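Local coordinates for protein serine protease pet (Escherichia coli, PDB 4OM9) that acts as a secreted serine protease and autotransporter enterotoxin of enteroaggregative E. coli, its passenger domain probably cleaving host alpha-fodrin, at residues V136-G139 with N140-E144; V214-K218 with E219-V223; N126-N129 with I130-R133. All coordinates share one frame; numbering follows the deposited sequence.

All three contacts belong to the protease part of the passenger domain, within the range assigned to the IgA1-protease family, and each is a local contact within one continuous run of chain. Contact 3, on helix 127-134, runs almost directly into the hairpin of contact 1; their centres are about 14 Å apart. Contact 2 is the hairpin 214-223, with its centre about 16 Å from that of contact 1 and about 13 Å from that of contact 3. Contacts 2 and 3 touch: Asn217 N lies 2.6 Å from Arg133 O, and Asn217 ND2 lies 2.8 Å from Asp132 O, both probable hydrogen bonds. Contacts 1 and 2 share one antiparallel sheet through neighbouring strands 143-151 and 211-216.

Contact 1 (V136-G139 with N140-E144); sequences VDVG and NGKKE
Val136 and Glu144 form an antiparallel hydrogen-bonded pair, Val136 N giving to Glu144 O at 2.6 Å and Glu144 N returning to Val136 O at 2.9 Å. Asp137 and Lys143 follow as a non-hydrogen-bonded pair, and Val138 N then donates to Lys142 O at 2.9 Å. The chain reverses in a type I' turn from Gly139 to Lys142, closed by Lys142 N on Gly139 O.

The Asp137 carboxylate ties down the turn. With CG anti to the backbone N (chi1 167°), it reaches forward over the loop, and OD1 takes the N-H of Gly141 at 2.9 Å, met nearly along the C-O bond though the N-H...O angle is only 133°. This gives the turn a grip separate from its backbone bond. Lys143 folds back at chi2, laying CD 3.9 Å from Asp137 N, on the same face as the Asp137 side chain; its ammonium stays well short of the carboxylate. The other face carries Val136 and Glu144. Val138 CG1 comes 3.5 Å from Glu144 OE1, the two side chains crossing obliquely, and a long salt bridge joins that oxygen to Lys142 NZ. Asn140 and Gly141, both with positive phi, take the two central positions of the turn. The result is a beta hairpin, its first arm one residue longer at the turn because Lys142 bonds both Val138 and Gly139, linking strands 136-137 and 143-151 at the protease surface.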
# COMPACT_ATOMS: atom_id res chain seq x y z
N VAL A 136 18.31 28.88 -5.53
CA VAL A 136 17.06 28.27 -5.98
C VAL A 136 16.33 29.24 -6.90
O VAL A 136 16.27 30.45 -6.62
CB VAL A 136 16.16 27.91 -4.78
CG1 VAL A 136 14.88 27.20 -5.25
CG2 VAL A 136 16.91 27.05 -3.79
N ASP A 137 15.80 28.74 -8.00
CA ASP A 137 15.04 29.59 -8.91
C ASP A 137 13.68 29.90 -8.31
O ASP A 137 12.97 28.99 -7.90
CB ASP A 137 14.87 28.95 -10.29
CG ASP A 137 13.83 29.67 -11.15
OD1 ASP A 137 14.20 30.61 -11.87
OD2 ASP A 137 12.64 29.28 -11.09
N VAL A 138 13.32 31.17 -8.25
CA VAL A 138 12.02 31.55 -7.73
C VAL A 138 11.24 32.34 -8.78
O VAL A 138 10.16 32.87 -8.52
CB VAL A 138 12.15 32.36 -6.42
CG1 VAL A 138 12.66 33.77 -6.70
CG2 VAL A 138 10.83 32.37 -5.63
N GLY A 139 11.78 32.39 -9.99
CA GLY A 139 11.11 33.07 -11.08
C GLY A 139 12.03 33.70 -12.11
O GLY A 139 12.88 34.53 -11.77
N ASN A 140 11.87 33.28 -13.36
CA ASN A 140 12.57 33.86 -14.51
C ASN A 140 14.09 33.72 -14.46
O ASN A 140 14.80 34.39 -15.22
CB ASN A 140 12.19 35.34 -14.67
CG ASN A 140 10.72 35.54 -15.02
OD1 ASN A 140 10.32 35.45 -16.18
ND2 ASN A 140 9.90 35.82 -14.01
N GLY A 141 14.59 32.86 -13.59
CA GLY A 141 16.03 32.65 -13.46
C GLY A 141 16.62 33.35 -12.25
O GLY A 141 17.83 33.35 -12.04
N LYS A 142 15.75 33.96 -11.45
CA LYS A 142 16.16 34.67 -10.24
C LYS A 142 16.48 33.67 -9.14
O LYS A 142 15.61 32.94 -8.68
CB LYS A 142 15.06 35.63 -9.78
CG LYS A 142 15.45 36.63 -8.72
CD LYS A 142 14.43 37.79 -8.71
CE LYS A 142 14.82 38.92 -7.76
NZ LYS A 142 15.31 38.36 -6.45
N LYS A 143 17.75 33.66 -8.73
CA LYS A 143 18.23 32.77 -7.69
C LYS A 143 18.17 33.39 -6.29
O LYS A 143 18.59 34.53 -6.09
CB LYS A 143 19.67 32.32 -7.99
CG LYS A 143 19.85 31.70 -9.38
CD LYS A 143 18.85 30.57 -9.61
CE LYS A 143 18.99 29.97 -11.01
NZ LYS A 143 20.33 29.34 -11.23
N GLU A 144 17.64 32.63 -5.35
CA GLU A 144 17.71 32.93 -3.93
C GLU A 144 18.16 31.66 -3.20
O GLU A 144 17.82 30.55 -3.62
CB GLU A 144 16.36 33.41 -3.39
CG GLU A 144 15.79 34.67 -4.05
CD GLU A 144 14.47 35.11 -3.41
OE1 GLU A 144 13.69 35.84 -4.07
OE2 GLU A 144 14.20 34.72 -2.25

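Contact 2 (V214-K218 with E219-V223); sequences VFDNK and EDKWV
Val214 and Val223 pair by two backbone bonds, and Phe215 faces Trp222 as the non-hydrogen-bonded pair; Asp216 N donates to Lys221 O at 2.9 Å, while the return bond from Lys221 N to Asp216 O is weak, and Asp220 also faces Asp216, making a G1 beta bulge.

Phe215 and Trp222 carry one face of the hairpin. Their rings meet edge-to-face: the edge of Phe215 is directed at one face of the indole, with planes 57° apart and its centroid 4.8 Å from that of the five-membered ring. Phe215 CD1 rests over this face, 3.6 Å from Trp222 NE1. Nearer the backbone, Phe215 CB stands 3.6 Å above the centroid of the six-membered ring and only 8° off its normal, a CH-pi contact. A chi1 of 179° swings the phenyl away from its own N and across to the opposite strand, over the Lys221 backbone to Asp220, where CZ comes 3.6 Å from Asp220 CA.

On the other face Asp216 organises the loop. OD1 accepts from Lys218 N at 2.9 Å, which makes an Asx turn, and from Glu219 N at 3.0 Å, from above the carboxylate plane. Glu219 lies alongside, its CG 3.3 Å from Asp216 OD2.

Arg133 of helix 127-134 adds a salt bridge to Asp216 OD1, which probably steadies its negative charge, while Tyr134 packs against Val214 and Asp216. On the Asp216 face Lys221 also reaches Asp118 in a salt bridge, and the indole, bonded through NE1 to Pro46 O, meets the ring of Phe148 on neighbouring strand 143-151.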
# COMPACT_ATOMS: atom_id res chain seq x y z
N VAL A 214 20.66 23.59 3.56
CA VAL A 214 20.73 24.33 2.33
C VAL A 214 21.05 23.31 1.24
O VAL A 214 21.62 22.27 1.53
CB VAL A 214 21.76 25.48 2.51
CG1 VAL A 214 22.86 25.42 1.51
CG2 VAL A 214 21.05 26.82 2.56
N PHE A 215 20.61 23.54 0.01
CA PHE A 215 20.57 22.46 -0.97
C PHE A 215 21.52 22.68 -2.14
O PHE A 215 21.40 23.65 -2.89
CB PHE A 215 19.14 22.28 -1.48
CG PHE A 215 18.98 21.20 -2.52
CD1 PHE A 215 18.82 19.87 -2.15
CD2 PHE A 215 18.94 21.53 -3.87
CE1 PHE A 215 18.65 18.88 -3.11
CE2 PHE A 215 18.77 20.54 -4.83
CZ PHE A 215 18.63 19.21 -4.44
N ASP A 216 22.45 21.74 -2.28
CA ASP A 216 23.49 21.77 -3.31
C ASP A 216 22.90 21.43 -4.68
O ASP A 216 22.38 20.33 -4.88
CB ASP A 216 24.59 20.77 -2.92
CG ASP A 216 25.81 20.81 -3.84
OD1 ASP A 216 25.67 21.00 -5.07
OD2 ASP A 216 26.93 20.60 -3.30
N ASN A 217 22.99 22.39 -5.61
CA ASN A 217 22.49 22.31 -7.00
C ASN A 217 23.05 21.21 -7.86
O ASN A 217 22.36 20.68 -8.73
CB ASN A 217 22.79 23.62 -7.75
CG ASN A 217 21.65 24.59 -7.70
OD1 ASN A 217 20.49 24.19 -7.70
ND2 ASN A 217 21.97 25.87 -7.64
N LYS A 218 24.33 20.93 -7.68
CA LYS A 218 25.07 20.08 -8.60
C LYS A 218 25.15 18.67 -8.08
O LYS A 218 25.26 17.72 -8.84
CB LYS A 218 26.48 20.64 -8.82
CG LYS A 218 26.51 22.09 -9.24
CD LYS A 218 25.77 22.32 -10.55
CE LYS A 218 26.08 23.69 -11.12
NZ LYS A 218 25.67 24.79 -10.20
N GLU A 219 25.11 18.54 -6.76
CA GLU A 219 25.21 17.23 -6.12
C GLU A 219 23.83 16.72 -5.75
O GLU A 219 23.68 15.58 -5.36
CB GLU A 219 26.10 17.31 -4.88
CG GLU A 219 27.47 17.94 -5.13
CD GLU A 219 28.46 16.99 -5.79
OE1 GLU A 219 28.11 16.35 -6.80
OE2 GLU A 219 29.60 16.89 -5.29
N ASP A 220 22.83 17.59 -5.90
CA ASP A 220 21.44 17.27 -5.60
C ASP A 220 21.30 16.64 -4.22
O ASP A 220 20.90 15.48 -4.08
CB ASP A 220 20.86 16.36 -6.69
CG ASP A 220 21.05 16.95 -8.08
OD1 ASP A 220 20.33 17.90 -8.45
OD2 ASP A 220 21.95 16.45 -8.81
N LYS A 221 21.65 17.41 -3.20
CA LYS A 221 21.61 16.94 -1.83
C LYS A 221 21.50 18.08 -0.83
O LYS A 221 22.06 19.15 -1.02
CB LYS A 221 22.86 16.11 -1.52
CG LYS A 221 24.16 16.87 -1.75
CD LYS A 221 25.34 16.14 -1.12
CE LYS A 221 26.62 16.95 -1.23
NZ LYS A 221 27.76 16.26 -0.56
N TRP A 222 20.79 17.83 0.26
CA TRP A 222 20.74 18.78 1.37
C TRP A 222 22.01 18.73 2.22
O TRP A 222 22.54 17.66 2.55
CB TRP A 222 19.51 18.52 2.24
CG TRP A 222 18.25 18.92 1.55
CD1 TRP A 222 17.43 18.12 0.83
CD2 TRP A 222 17.71 20.23 1.48
NE1 TRP A 222 16.38 18.85 0.33
CE2 TRP A 222 16.52 20.15 0.71
CE3 TRP A 222 18.09 21.48 2.00
CZ2 TRP A 222 15.72 21.26 0.45
CZ3 TRP A 222 17.30 22.57 1.74
CH2 TRP A 222 16.12 22.46 0.97
N VAL A 223 22.47 19.91 2.58
CA VAL A 223 23.76 20.07 3.18
C VAL A 223 23.55 20.84 4.46
O VAL A 223 22.70 21.72 4.50
CB VAL A 223 24.71 20.80 2.19
CG1 VAL A 223 25.71 21.71 2.88
CG2 VAL A 223 25.36 19.80 1.26

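Contact 3 (N126-N129 with I130-R133); sequences NNQN and IIDR
Gln128 and Asp132 stand one turn apart at the start of helix 127-134, a surface helix whose N-cap is Asn126. Their side chains cross at a slant, with the amide and carboxylate planes 26° apart. Gln128 sends CG out anti to its own N (chi1 -170°) and then bends at chi2 (59°), which swings the amide along the helix toward Asp132. There NE2 makes a weak hydrogen bond to OD2 at 3.2 Å.

Ile131 lies beside this pair, its CG2 4.0 Å from Gln128 NE2, while CG1 is laid close to the carbonyl oxygen of Asn127. Ile130 is buried on another side of the helix; its CG1 comes 3.4 Å from Asn126 O and the side chain packs on Phe121. Backbone bonds from Ile130, Ile131, Asp132 and Arg133 to the carbonyls four residues back continue the helix.

Arg133 packs on Lys218 and Glu219 of hairpin 214-223, and Asn127 OD1 accepts from Arg182. At the cap itself the Asn126 side chain reaches forward to the first turn, and its OD1 receives the N-H of Asn129 at 2.9 Å, with a C=O...N angle of 174°.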
# COMPACT_ATOMS: atom_id res chain seq x y z
N ASN A 126 33.76 32.11 -2.43
CA ASN A 126 33.24 33.47 -2.58
C ASN A 126 31.72 33.46 -2.77
O ASN A 126 31.12 32.43 -3.10
CB ASN A 126 33.93 34.21 -3.74
CG ASN A 126 33.74 33.54 -5.10
OD1 ASN A 126 32.66 33.06 -5.43
ND2 ASN A 126 34.80 33.52 -5.89
N ASN A 127 31.10 34.62 -2.56
CA ASN A 127 29.66 34.75 -2.59
C ASN A 127 28.99 34.23 -3.86
O ASN A 127 27.96 33.54 -3.79
CB ASN A 127 29.28 36.21 -2.38
CG ASN A 127 29.32 36.61 -0.92
OD1 ASN A 127 29.90 35.91 -0.10
ND2 ASN A 127 28.70 37.74 -0.60
N GLN A 128 29.57 34.53 -5.02
CA GLN A 128 28.97 34.07 -6.27
C GLN A 128 28.96 32.53 -6.38
O GLN A 128 27.99 31.95 -6.88
CB GLN A 128 29.69 34.68 -7.47
CG GLN A 128 28.97 34.45 -8.80
CD GLN A 128 27.55 35.00 -8.83
OE1 GLN A 128 27.33 36.23 -8.91
NE2 GLN A 128 26.57 34.10 -8.78
N ASN A 129 30.03 31.88 -5.92
CA ASN A 129 30.14 30.42 -5.99
C ASN A 129 29.09 29.74 -5.11
O ASN A 129 28.48 28.75 -5.51
CB ASN A 129 31.54 29.96 -5.57
CG ASN A 129 32.51 29.88 -6.74
OD1 ASN A 129 32.20 30.31 -7.86
ND2 ASN A 129 33.69 29.32 -6.49
N ILE A 130 28.89 30.29 -3.93
CA ILE A 130 27.91 29.77 -3.00
C ILE A 130 26.48 29.96 -3.54
O ILE A 130 25.62 29.08 -3.41
CB ILE A 130 28.08 30.44 -1.62
CG1 ILE A 130 29.49 30.17 -1.10
CG2 ILE A 130 27.05 29.96 -0.63
CD1 ILE A 130 29.74 30.68 0.30
N ILE A 131 26.24 31.11 -4.16
CA ILE A 131 24.95 31.41 -4.75
C ILE A 131 24.63 30.43 -5.87
O ILE A 131 23.54 29.87 -5.92
CB ILE A 131 24.90 32.86 -5.29
CG1 ILE A 131 24.92 33.85 -4.12
CG2 ILE A 131 23.65 33.07 -6.17
CD1 ILE A 131 25.35 35.24 -4.49
N ASP A 132 25.60 30.20 -6.76
CA ASP A 132 25.41 29.27 -7.87
C ASP A 132 25.26 27.81 -7.40
O ASP A 132 24.52 27.05 -8.01
CB ASP A 132 26.57 29.42 -8.86
CG ASP A 132 26.52 30.76 -9.63
OD1 ASP A 132 25.40 31.24 -9.92
OD2 ASP A 132 27.58 31.34 -9.93
N ARG A 133 25.94 27.43 -6.31
CA ARG A 133 25.86 26.05 -5.81
C ARG A 133 24.57 25.78 -5.03
O ARG A 133 24.03 24.68 -5.09
CB ARG A 133 27.07 25.72 -4.93
CG ARG A 133 26.99 24.31 -4.31
CD ARG A 133 28.30 23.83 -3.71
NE ARG A 133 29.39 23.80 -4.69
CZ ARG A 133 29.54 22.84 -5.60
NH1 ARG A 133 28.67 21.84 -5.66
NH2 ARG A 133 30.56 22.89 -6.44